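Local coordinates for protein CG5036 (Drosophila melanogaster, PDB 4IGU) that binds G protein alpha subunits through its RGS domain, speeding their GTP hydrolysis and probably also slowing GDP release, at residues S25-K28 and L29-T33; V96-I99 and V100-M104; T121-H124 and R125-P129. One frame throughout, in Å; residues are numbered along the deposited sequence.

All three interactions are local contacts along helices or at their ends in one RGS domain. Interactions 1 and 3 touch, with centres 13 Å apart. Helix 26-30 lies against helix 113-132 there. The Phe26 ring stacks on His124, Phe26 CB lies 3.4 Å from His124 CD2, and Leu29 CD2 comes within 3.6 Å of Tyr128 CD1. Interaction 2 stands apart on helix 94-103. Its centre is 28 Å from that of interaction 1, on the other side of the middle of the chain, and 23 Å from that of interaction 3. Helix 113-132 joins the regions, since Val96 and Ile99 pack on its earlier part. The sodium ion is about 13 Å from the Asn103 side chain.

Interaction 1 (S25-K28 and L29-T33); sequences SFDK and LMKST
Phe26 and Met30 make a CH-pi and Met-aromatic contact one turn apart in the short helix 26-30, on its side facing helix 113-132. Met30 CG sits over one face of the ring, 3.6 Å from its centroid and 16° off the normal. The sulfur lies more obliquely, with Met30 SD 3.7 Å from Phe26 CZ. Phe26 CG is anti to the backbone N (chi1 -172°). Met30 CG is anti to its carbonyl carbon (chi1 -66°), which sets it over the ring. The two side chains run side by side. Leu29 CD2 meets the ring at its edge, 4.1 Å from Phe26 CD1. Helix 113-132 continues this packing: Phe26 stacks on His124 and also meets Tyr120 and Tyr128.

The helix belongs to the all-helical RGS fold and carries a serine cap at its start. Ser25 OG accepts from Lys28 N at 3.2 Å, an N-cap bond. Within the helix, Met30 N donates to Phe26 O at 2.8 Å. On the outer side, Asp27 and Lys31 form a salt bridge, Lys31 NZ lying 2.8 Å from Asp27 OD2 on its syn lone pair. The lysine chain is extended beyond CG, and its CG and CD run past Asp27 O to reach the carboxylate. Ser32 then N-caps the next helix, its OG bonded to Gly35 N and Glu18.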
ATOM      1  N   SER A  25      12.026  -0.153 -10.232  1.00 20.38           N
ATOM      2  CA  SER A  25      10.621  -0.470 -10.458  1.00 20.73           C
ATOM      3  C   SER A  25       9.844  -0.400  -9.148  1.00 16.82           C
ATOM      4  O   SER A  25      10.405  -0.639  -8.086  1.00 14.23           O
ATOM      5  CB  SER A  25      10.466  -1.860 -11.070  1.00 17.17           C
ATOM      6  OG  SER A  25      10.751  -2.871 -10.115  1.00 22.97           O
ATOM      7  N   PHE A  26       8.555  -0.072  -9.248  1.00 17.06           N
ATOM      8  CA  PHE A  26       7.647  -0.033  -8.112  1.00 18.40           C
ATOM      9  C   PHE A  26       7.600  -1.403  -7.438  1.00 16.54           C
ATOM     10  O   PHE A  26       7.552  -1.506  -6.210  1.00 16.28           O
ATOM     11  CB  PHE A  26       6.258   0.398  -8.601  1.00 19.57           C
ATOM     12  CG  PHE A  26       5.272   0.663  -7.497  1.00 19.81           C
ATOM     13  CD1 PHE A  26       5.616   1.453  -6.407  1.00 20.96           C
ATOM     14  CD2 PHE A  26       3.985   0.136  -7.562  1.00 14.85           C
ATOM     15  CE1 PHE A  26       4.696   1.700  -5.395  1.00 20.75           C
ATOM     16  CE2 PHE A  26       3.063   0.369  -6.558  1.00 18.69           C
ATOM     17  CZ  PHE A  26       3.412   1.156  -5.471  1.00 18.88           C
ATOM     18  N   ASP A  27       7.641  -2.453  -8.255  1.00 17.55           N
ATOM     19  CA  ASP A  27       7.625  -3.823  -7.762  1.00 14.96           C
ATOM     20  C   ASP A  27       8.739  -4.048  -6.740  1.00 15.90           C
ATOM     21  O   ASP A  27       8.509  -4.616  -5.668  1.00 19.42           O
ATOM     22  CB  ASP A  27       7.788  -4.794  -8.936  1.00 18.56           C
ATOM     23  CG  ASP A  27       7.530  -6.231  -8.544  1.00 16.04           C
ATOM     24  OD1 ASP A  27       6.366  -6.558  -8.242  1.00 20.75           O
ATOM     25  OD2 ASP A  27       8.484  -7.033  -8.555  1.00 21.88           O
ATOM     26  N   LYS A  28       9.940  -3.589  -7.087  1.00 14.84           N
ATOM     27  CA  LYS A  28      11.112  -3.694  -6.220  1.00 20.99           C
ATOM     28  C   LYS A  28      10.856  -3.000  -4.897  1.00 16.14           C
ATOM     29  O   LYS A  28      11.175  -3.532  -3.828  1.00 21.18           O
ATOM     30  CB  LYS A  28      12.311  -3.024  -6.884  1.00 24.29           C
ATOM     31  CG  LYS A  28      12.966  -3.839  -7.970  1.00 30.17           C
ATOM     32  CD  LYS A  28      13.762  -4.979  -7.377  1.00 25.65           C
ATOM     33  CE  LYS A  28      14.496  -5.746  -8.464  1.00 34.61           C
ATOM     34  NZ  LYS A  28      13.563  -6.211  -9.525  1.00 28.77           N
ATOM     35  N   LEU A  29      10.285  -1.803  -4.986  1.00 15.61           N
ATOM     36  CA  LEU A  29       9.951  -1.021  -3.802  1.00 20.36           C
ATOM     37  C   LEU A  29       8.957  -1.808  -2.954  1.00 21.31           C
ATOM     38  O   LEU A  29       9.193  -2.056  -1.771  1.00 20.53           O
ATOM     39  CB  LEU A  29       9.389   0.350  -4.209  1.00 17.13           C
ATOM     40  CG  LEU A  29       8.930   1.311  -3.112  1.00 21.18           C
ATOM     41  CD1 LEU A  29      10.066   1.563  -2.157  1.00 25.16           C
ATOM     42  CD2 LEU A  29       8.456   2.623  -3.696  1.00 20.45           C
ATOM     43  N   MET A  30       7.867  -2.246  -3.576  1.00 23.12           N
ATOM     44  CA  MET A  30       6.784  -2.905  -2.841  1.00 17.32           C
ATOM     45  C   MET A  30       7.138  -4.287  -2.272  1.00 20.37           C
ATOM     46  O   MET A  30       6.479  -4.763  -1.344  1.00 26.67           O
ATOM     47  CB  MET A  30       5.525  -2.983  -3.711  1.00 16.66           C
ATOM     48  CG  MET A  30       4.917  -1.625  -4.014  1.00 13.02           C
ATOM     49  SD  MET A  30       4.343  -0.778  -2.514  1.00 18.39           S
ATOM     50  CE  MET A  30       2.768  -1.625  -2.265  1.00 21.13           C
ATOM     51  N   LYS A  31       8.174  -4.925  -2.813  1.00 15.85           N
ATOM     52  CA  LYS A  31       8.607  -6.223  -2.303  1.00 17.43           C
ATOM     53  C   LYS A  31       9.597  -6.113  -1.141  1.00 24.69           C
ATOM     54  O   LYS A  31       9.941  -7.112  -0.508  1.00 24.73           O
ATOM     55  CB  LYS A  31       9.212  -7.069  -3.423  1.00 18.99           C
ATOM     56  CG  LYS A  31       8.158  -7.772  -4.275  1.00 24.21           C
ATOM     57  CD  LYS A  31       8.788  -8.433  -5.490  1.00 22.31           C
ATOM     58  CE  LYS A  31       7.746  -9.204  -6.306  1.00 22.88           C
ATOM     59  NZ  LYS A  31       8.320  -9.625  -7.618  1.00 26.44           N
ATOM     60  N   SER A  32      10.041  -4.897  -0.849  1.00 24.03           N
ATOM     61  CA  SER A  32      11.038  -4.685   0.199  1.00 21.24           C
ATOM     62  C   SER A  32      10.375  -4.312   1.527  1.00 24.16           C
ATOM     63  O   SER A  32       9.479  -3.455   1.571  1.00 23.03           O
ATOM     64  CB  SER A  32      12.019  -3.594  -0.247  1.00 24.03           C
ATOM     65  OG  SER A  32      12.909  -3.223   0.792  1.00 27.03           O
ATOM     66  N   THR A  33      10.796  -4.964   2.609  1.00 24.59           N
ATOM     67  CA  THR A  33      10.266  -4.627   3.924  1.00 29.03           C
ATOM     68  C   THR A  33      10.641  -3.188   4.244  1.00 30.26           C
ATOM     69  O   THR A  33       9.820  -2.418   4.734  1.00 26.12           O
ATOM     70  CB  THR A  33      10.801  -5.555   5.032  1.00 35.07           C
ATOM     71  OG1 THR A  33      10.396  -6.910   4.773  1.00 29.92           O
ATOM     72  CG2 THR A  33      10.258  -5.115   6.393  1.00 26.82           C
TER

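Interaction 2 (V96-I99 and V100-M104); sequences VREI and VNRNM
Val100 packs on Val96 one turn back in helix 94-103, a helix of the all-helical RGS fold. Val100 CG2 lies 4.3 Å from Val96 CG1. The same methyl also rests near a backbone oxygen, with Val100 CG2 3.4 Å from Val96 O. Val100 N donates to that oxygen, the first of four consecutive i to i+4 helical bonds. Beyond the helix, Val96 packs on helix 113-132, and Val100 on Tyr78 and Phe112.

Asn101 folds its amide back along the helix. CG is anti to the carbonyl carbon (chi1 -71°), which brings Asn101 CG to 3.1 Å from Arg97 O. That oxygen takes its hydrogen bond from Asn101 N. Asn101 OD1 accepts instead from the hydroxyl of Tyr78, on helix 67-81.

Arg102 continues the backbone pattern, its N bonding to Glu98 O. Its chain bends at chi3 (-77°), turning the guanidinium back over the previous turn. One face of the group lies over Glu98 O, which is 3.6 Å from Arg102 CZ. Arg102 NH2 also touches Glu98 CB at 3.6 Å. Glu98 OE1 is 3.9 Å from Arg102 NH2, a long salt bridge, with the carboxylate and guanidinium planes 37° apart. OE1 sits off the plane of the guanidinium, away from the directions of its N-H bonds, and the attraction is electrostatic only.

Asn103 brings the last of the four backbone bonds, from its N to Ile99 O. Its side chain runs alongside that of Ile99, pointing the same way. The amide nitrogen is bonded to Thr111 O in a nearby loop, while Asn103 ND2 lies 3.7 Å from the branch methyl Ile99 CG2.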
ATOM      1  N   VAL A  96     -16.418  -0.092  -8.646  1.00 16.80           N
ATOM      2  CA  VAL A  96     -15.654  -0.930  -7.718  1.00 19.08           C
ATOM      3  C   VAL A  96     -16.310  -0.977  -6.328  1.00 12.15           C
ATOM      4  O   VAL A  96     -16.339  -2.024  -5.674  1.00 11.43           O
ATOM      5  CB  VAL A  96     -14.190  -0.446  -7.631  1.00 15.37           C
ATOM      6  CG1 VAL A  96     -13.444  -1.107  -6.453  1.00 15.36           C
ATOM      7  CG2 VAL A  96     -13.482  -0.713  -8.956  1.00 16.82           C
ATOM      8  N   ARG A  97     -16.828   0.153  -5.861  1.00 13.53           N
ATOM      9  CA  ARG A  97     -17.492   0.165  -4.552  1.00 14.34           C
ATOM     10  C   ARG A  97     -18.669  -0.806  -4.493  1.00 18.13           C
ATOM     11  O   ARG A  97     -18.875  -1.495  -3.488  1.00 15.37           O
ATOM     12  CB  ARG A  97     -17.975   1.573  -4.189  1.00 16.60           C
ATOM     13  CG  ARG A  97     -16.876   2.488  -3.694  1.00 20.93           C
ATOM     14  CD  ARG A  97     -17.437   3.818  -3.184  1.00 25.60           C
ATOM     15  NE  ARG A  97     -16.547   4.388  -2.178  1.00 37.53           N
ATOM     16  CZ  ARG A  97     -16.682   4.215  -0.863  1.00 27.52           C
ATOM     17  NH1 ARG A  97     -17.689   3.502  -0.360  1.00 22.51           N
ATOM     18  NH2 ARG A  97     -15.801   4.772  -0.043  1.00 40.73           N
ATOM     19  N   GLU A  98     -19.434  -0.860  -5.580  1.00 18.65           N
ATOM     20  CA  GLU A  98     -20.602  -1.727  -5.659  1.00 14.56           C
ATOM     21  C   GLU A  98     -20.204  -3.193  -5.667  1.00 18.52           C
ATOM     22  O   GLU A  98     -20.891  -4.025  -5.069  1.00 19.07           O
ATOM     23  CB  GLU A  98     -21.429  -1.400  -6.905  1.00 21.26           C
ATOM     24  CG  GLU A  98     -22.177  -0.087  -6.813  1.00 24.07           C
ATOM     25  CD  GLU A  98     -23.092  -0.033  -5.589  1.00 36.18           C
ATOM     26  OE1 GLU A  98     -23.692  -1.078  -5.240  1.00 34.37           O
ATOM     27  OE2 GLU A  98     -23.207   1.052  -4.976  1.00 44.69           O
ATOM     28  N   ILE A  99     -19.100  -3.508  -6.346  1.00 13.90           N
ATOM     29  CA  ILE A  99     -18.581  -4.873  -6.368  1.00 14.17           C
ATOM     30  C   ILE A  99     -18.153  -5.319  -4.974  1.00 12.02           C
ATOM     31  O   ILE A  99     -18.520  -6.411  -4.534  1.00 12.19           O
ATOM     32  CB  ILE A  99     -17.393  -5.035  -7.348  1.00 13.40           C
ATOM     33  CG1 ILE A  99     -17.867  -4.867  -8.793  1.00 17.77           C
ATOM     34  CG2 ILE A  99     -16.749  -6.406  -7.177  1.00 17.48           C
ATOM     35  CD1 ILE A  99     -16.744  -4.833  -9.835  1.00 25.55           C
ATOM     36  N   VAL A 100     -17.378  -4.477  -4.288  1.00  8.19           N
ATOM     37  CA  VAL A 100     -16.931  -4.766  -2.925  1.00 12.85           C
ATOM     38  C   VAL A 100     -18.121  -4.932  -1.960  1.00 10.28           C
ATOM     39  O   VAL A 100     -18.155  -5.883  -1.167  1.00 10.90           O
ATOM     40  CB  VAL A 100     -15.951  -3.684  -2.417  1.00 10.60           C
ATOM     41  CG1 VAL A 100     -15.629  -3.884  -0.938  1.00 11.68           C
ATOM     42  CG2 VAL A 100     -14.677  -3.715  -3.247  1.00 12.11           C
ATOM     43  N   ASN A 101     -19.102  -4.035  -2.043  1.00 14.80           N
ATOM     44  CA  ASN A 101     -20.312  -4.148  -1.216  1.00 11.14           C
ATOM     45  C   ASN A 101     -20.982  -5.493  -1.386  1.00 12.10           C
ATOM     46  O   ASN A 101     -21.354  -6.152  -0.411  1.00 13.91           O
ATOM     47  CB  ASN A 101     -21.331  -3.047  -1.553  1.00 16.59           C
ATOM     48  CG  ASN A 101     -20.887  -1.683  -1.092  1.00 16.45           C
ATOM     49  OD1 ASN A 101     -19.872  -1.548  -0.412  1.00 14.53           O
ATOM     50  ND2 ASN A 101     -21.654  -0.652  -1.453  1.00 16.23           N
ATOM     51  N   ARG A 102     -21.154  -5.909  -2.635  1.00 12.61           N
ATOM     52  CA  ARG A 102     -21.789  -7.193  -2.876  1.00 10.61           C
ATOM     53  C   ARG A 102     -20.911  -8.324  -2.347  1.00 14.07           C
ATOM     54  O   ARG A 102     -21.433  -9.299  -1.804  1.00 12.73           O
ATOM     55  CB  ARG A 102     -22.127  -7.376  -4.372  1.00 15.65           C
ATOM     56  CG  ARG A 102     -23.170  -6.356  -4.883  1.00 29.07           C
ATOM     57  CD  ARG A 102     -23.701  -6.670  -6.295  1.00 31.08           C
ATOM     58  NE  ARG A 102     -22.764  -6.302  -7.363  1.00 42.40           N
ATOM     59  CZ  ARG A 102     -22.762  -5.127  -7.995  1.00 41.37           C
ATOM     60  NH1 ARG A 102     -21.875  -4.882  -8.958  1.00 27.42           N
ATOM     61  NH2 ARG A 102     -23.648  -4.192  -7.664  1.00 46.24           N
ATOM     62  N   ASN A 103     -19.585  -8.201  -2.503  1.00 10.48           N
ATOM     63  CA  ASN A 103     -18.660  -9.255  -2.033  1.00 12.50           C
ATOM     64  C   ASN A 103     -18.627  -9.375  -0.521  1.00 13.44           C
ATOM     65  O   ASN A 103     -18.122 -10.359   0.013  1.00 17.33           O
ATOM     66  CB  ASN A 103     -17.223  -9.019  -2.518  1.00  8.56           C
ATOM     67  CG  ASN A 103     -17.046  -9.263  -4.009  1.00 17.62           C
ATOM     68  OD1 ASN A 103     -17.927  -9.803  -4.661  1.00 12.77           O
ATOM     69  ND2 ASN A 103     -15.887  -8.884  -4.543  1.00 11.51           N
ATOM     70  N   MET A 104     -19.128  -8.357   0.173  1.00 12.31           N
ATOM     71  CA  MET A 104     -19.056  -8.333   1.628  1.00  9.54           C
ATOM     72  C   MET A 104     -20.180  -9.107   2.275  1.00 10.39           C
ATOM     73  O   MET A 104     -20.204  -9.264   3.504  1.00 13.05           O
ATOM     74  CB  MET A 104     -19.029  -6.892   2.157  1.00  8.43           C
ATOM     75  CG  MET A 104     -17.633  -6.262   2.099  1.00  9.27           C
ATOM     76  SD  MET A 104     -16.404  -7.130   3.119  1.00 12.75           S
ATOM     77  CE  MET A 104     -17.095  -7.000   4.767  1.00  9.87           C
TER

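Interaction 3 (T121-H124 and R125-P129); sequences TLMH and RDSYP
His124 and Arg125 set a ring beside a guanidinium, although they are neighbours in sequence. Both side chains point the same way. The NH2 end of the guanidinium sits over one face of the imidazole, its plane tilted 39° from the ring. Arg125 NH2 is 3.4 Å from His124 ND1, but the angle is too poor for a hydrogen bond. The bends of the arginine at chi2 and chi3 bring it back over the ring. Tyr128 approaches the same ring at its edge, Tyr128 CD2 being 4.0 Å from His124 CD2.

The backbone bonds change pattern along this part of helix 113-132, a long helix of the RGS fold. Arg125 N donates to Thr121 O, and weakly to Leu122 O, which also accepts from Asp126 N. The helix widens into a pi-type turn at 125-127, and Tyr128 N reaches back five residues to Met123 O at 2.8 Å. Pro129 has no N-H to give, and the helix kinks there. Pro129 CD lies 3.4 Å from His124 O.

Met123 O takes a second bond from a side chain. Ser127 OG donates to it at 3.2 Å, in the carbonyl plane and on a lone pair. A chi1 of 53° holds the hydroxyl between the serine's own N and carbonyl carbon, turned back toward the preceding turn. The Met123 side chain packs on Phe39 and Trp55.

Leu122 and Asp126 lie side by side, Leu122 CD1 being 4.0 Å from Asp126 CB. The Asp126 carboxylate forms a salt bridge with Arg130, and the Tyr128 hydroxyl is hydrogen-bonded to Trp22 O.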
ATOM      1  N   THR A 121      -2.472   0.628  -8.444  1.00 13.68           N
ATOM      2  CA  THR A 121      -2.240   1.366  -9.682  1.00 14.57           C
ATOM      3  C   THR A 121      -2.103   2.858  -9.379  1.00 17.88           C
ATOM      4  O   THR A 121      -1.291   3.567  -9.987  1.00 18.74           O
ATOM      5  CB  THR A 121      -3.390   1.133 -10.689  1.00 19.26           C
ATOM      6  OG1 THR A 121      -3.477  -0.265 -11.004  1.00 16.51           O
ATOM      7  CG2 THR A 121      -3.173   1.936 -11.975  1.00 20.41           C
ATOM      8  N   LEU A 122      -2.895   3.320  -8.417  1.00 17.28           N
ATOM      9  CA  LEU A 122      -2.846   4.699  -7.956  1.00 14.67           C
ATOM     10  C   LEU A 122      -1.472   5.047  -7.374  1.00 18.50           C
ATOM     11  O   LEU A 122      -0.855   6.035  -7.773  1.00 20.02           O
ATOM     12  CB  LEU A 122      -3.945   4.902  -6.907  1.00 20.14           C
ATOM     13  CG  LEU A 122      -4.101   6.240  -6.197  1.00 20.99           C
ATOM     14  CD1 LEU A 122      -4.076   7.335  -7.214  1.00 25.41           C
ATOM     15  CD2 LEU A 122      -5.407   6.269  -5.430  1.00 22.46           C
ATOM     16  N   MET A 123      -1.001   4.248  -6.421  1.00 15.87           N
ATOM     17  CA  MET A 123       0.321   4.466  -5.836  1.00 17.83           C
ATOM     18  C   MET A 123       1.408   4.376  -6.907  1.00 21.65           C
ATOM     19  O   MET A 123       2.382   5.129  -6.898  1.00 20.56           O
ATOM     20  CB  MET A 123       0.604   3.433  -4.744  1.00 16.38           C
ATOM     21  CG  MET A 123      -0.185   3.659  -3.447  1.00 15.76           C
ATOM     22  SD  MET A 123       0.223   2.413  -2.203  1.00 14.27           S
ATOM     23  CE  MET A 123      -0.262   0.892  -3.035  1.00 16.29           C
ATOM     24  N   HIS A 124       1.236   3.442  -7.832  1.00 16.58           N
ATOM     25  CA  HIS A 124       2.232   3.217  -8.876  1.00 21.38           C
ATOM     26  C   HIS A 124       2.384   4.413  -9.808  1.00 20.62           C
ATOM     27  O   HIS A 124       3.495   4.765 -10.207  1.00 23.29           O
ATOM     28  CB  HIS A 124       1.847   1.990  -9.696  1.00 18.67           C
ATOM     29  CG  HIS A 124       2.917   1.527 -10.639  1.00 29.66           C
ATOM     30  ND1 HIS A 124       2.714   0.513 -11.545  1.00 25.78           N
ATOM     31  CD2 HIS A 124       4.196   1.941 -10.812  1.00 25.45           C
ATOM     32  CE1 HIS A 124       3.822   0.316 -12.240  1.00 28.29           C
ATOM     33  NE2 HIS A 124       4.734   1.170 -11.816  1.00 21.90           N
ATOM     34  N   ARG A 125       1.267   5.043 -10.149  1.00 18.98           N
ATOM     35  CA  ARG A 125       1.264   6.060 -11.189  1.00 19.12           C
ATOM     36  C   ARG A 125       1.330   7.477 -10.641  1.00 23.74           C
ATOM     37  O   ARG A 125       1.846   8.382 -11.297  1.00 24.62           O
ATOM     38  CB  ARG A 125       0.014   5.899 -12.052  1.00 30.29           C
ATOM     39  CG  ARG A 125      -0.010   4.620 -12.867  1.00 22.59           C
ATOM     40  CD  ARG A 125       0.857   4.767 -14.103  1.00 39.63           C
ATOM     41  NE  ARG A 125       1.907   3.751 -14.200  1.00 47.79           N
ATOM     42  CZ  ARG A 125       1.720   2.520 -14.669  1.00 46.60           C
ATOM     43  NH1 ARG A 125       0.512   2.132 -15.065  1.00 49.85           N
ATOM     44  NH2 ARG A 125       2.739   1.671 -14.736  1.00 46.33           N
ATOM     45  N   ASP A 126       0.791   7.680  -9.448  1.00 21.52           N
ATOM     46  CA  ASP A 126       0.675   9.030  -8.907  1.00 21.75           C
ATOM     47  C   ASP A 126       1.780   9.321  -7.894  1.00 19.18           C
ATOM     48  O   ASP A 126       2.643  10.172  -8.121  1.00 19.43           O
ATOM     49  CB  ASP A 126      -0.715   9.244  -8.286  1.00 20.56           C
ATOM     50  CG  ASP A 126      -0.944  10.678  -7.825  1.00 27.06           C
ATOM     51  OD1 ASP A 126      -0.833  11.600  -8.656  1.00 28.56           O
ATOM     52  OD2 ASP A 126      -1.217  10.885  -6.626  1.00 21.14           O
ATOM     53  N   SER A 127       1.771   8.596  -6.782  1.00 19.04           N
ATOM     54  CA  SER A 127       2.684   8.899  -5.685  1.00 22.50           C
ATOM     55  C   SER A 127       4.101   8.345  -5.876  1.00 21.47           C
ATOM     56  O   SER A 127       5.065   8.898  -5.332  1.00 19.35           O
ATOM     57  CB  SER A 127       2.087   8.445  -4.349  1.00 22.92           C
ATOM     58  OG  SER A 127       1.701   7.088  -4.399  1.00 28.22           O
ATOM     59  N   TYR A 128       4.241   7.269  -6.652  1.00 20.60           N
ATOM     60  CA  TYR A 128       5.559   6.660  -6.845  1.00 21.02           C
ATOM     61  C   TYR A 128       6.545   7.541  -7.637  1.00 22.70           C
ATOM     62  O   TYR A 128       7.699   7.676  -7.228  1.00 24.37           O
ATOM     63  CB  TYR A 128       5.448   5.245  -7.432  1.00 18.57           C
ATOM     64  CG  TYR A 128       6.765   4.580  -7.794  1.00 20.28           C
ATOM     65  CD1 TYR A 128       7.695   4.254  -6.823  1.00 16.55           C
ATOM     66  CD2 TYR A 128       7.045   4.234  -9.108  1.00 19.68           C
ATOM     67  CE1 TYR A 128       8.888   3.626  -7.160  1.00 24.89           C
ATOM     68  CE2 TYR A 128       8.228   3.615  -9.455  1.00 19.81           C
ATOM     69  CZ  TYR A 128       9.144   3.311  -8.481  1.00 19.16           C
ATOM     70  OH  TYR A 128      10.317   2.685  -8.838  1.00 22.50           O
ATOM     71  N   PRO A 129       6.110   8.123  -8.773  1.00 26.95           N
ATOM     72  CA  PRO A 129       7.029   9.064  -9.427  1.00 23.02           C
ATOM     73  C   PRO A 129       7.462  10.212  -8.513  1.00 24.39           C
ATOM     74  O   PRO A 129       8.634  10.589  -8.559  1.00 31.75           O
ATOM     75  CB  PRO A 129       6.194   9.599 -10.590  1.00 24.01           C
ATOM     76  CG  PRO A 129       5.329   8.437 -10.971  1.00 24.79           C
ATOM     77  CD  PRO A 129       4.977   7.767  -9.657  1.00 22.12           C
TER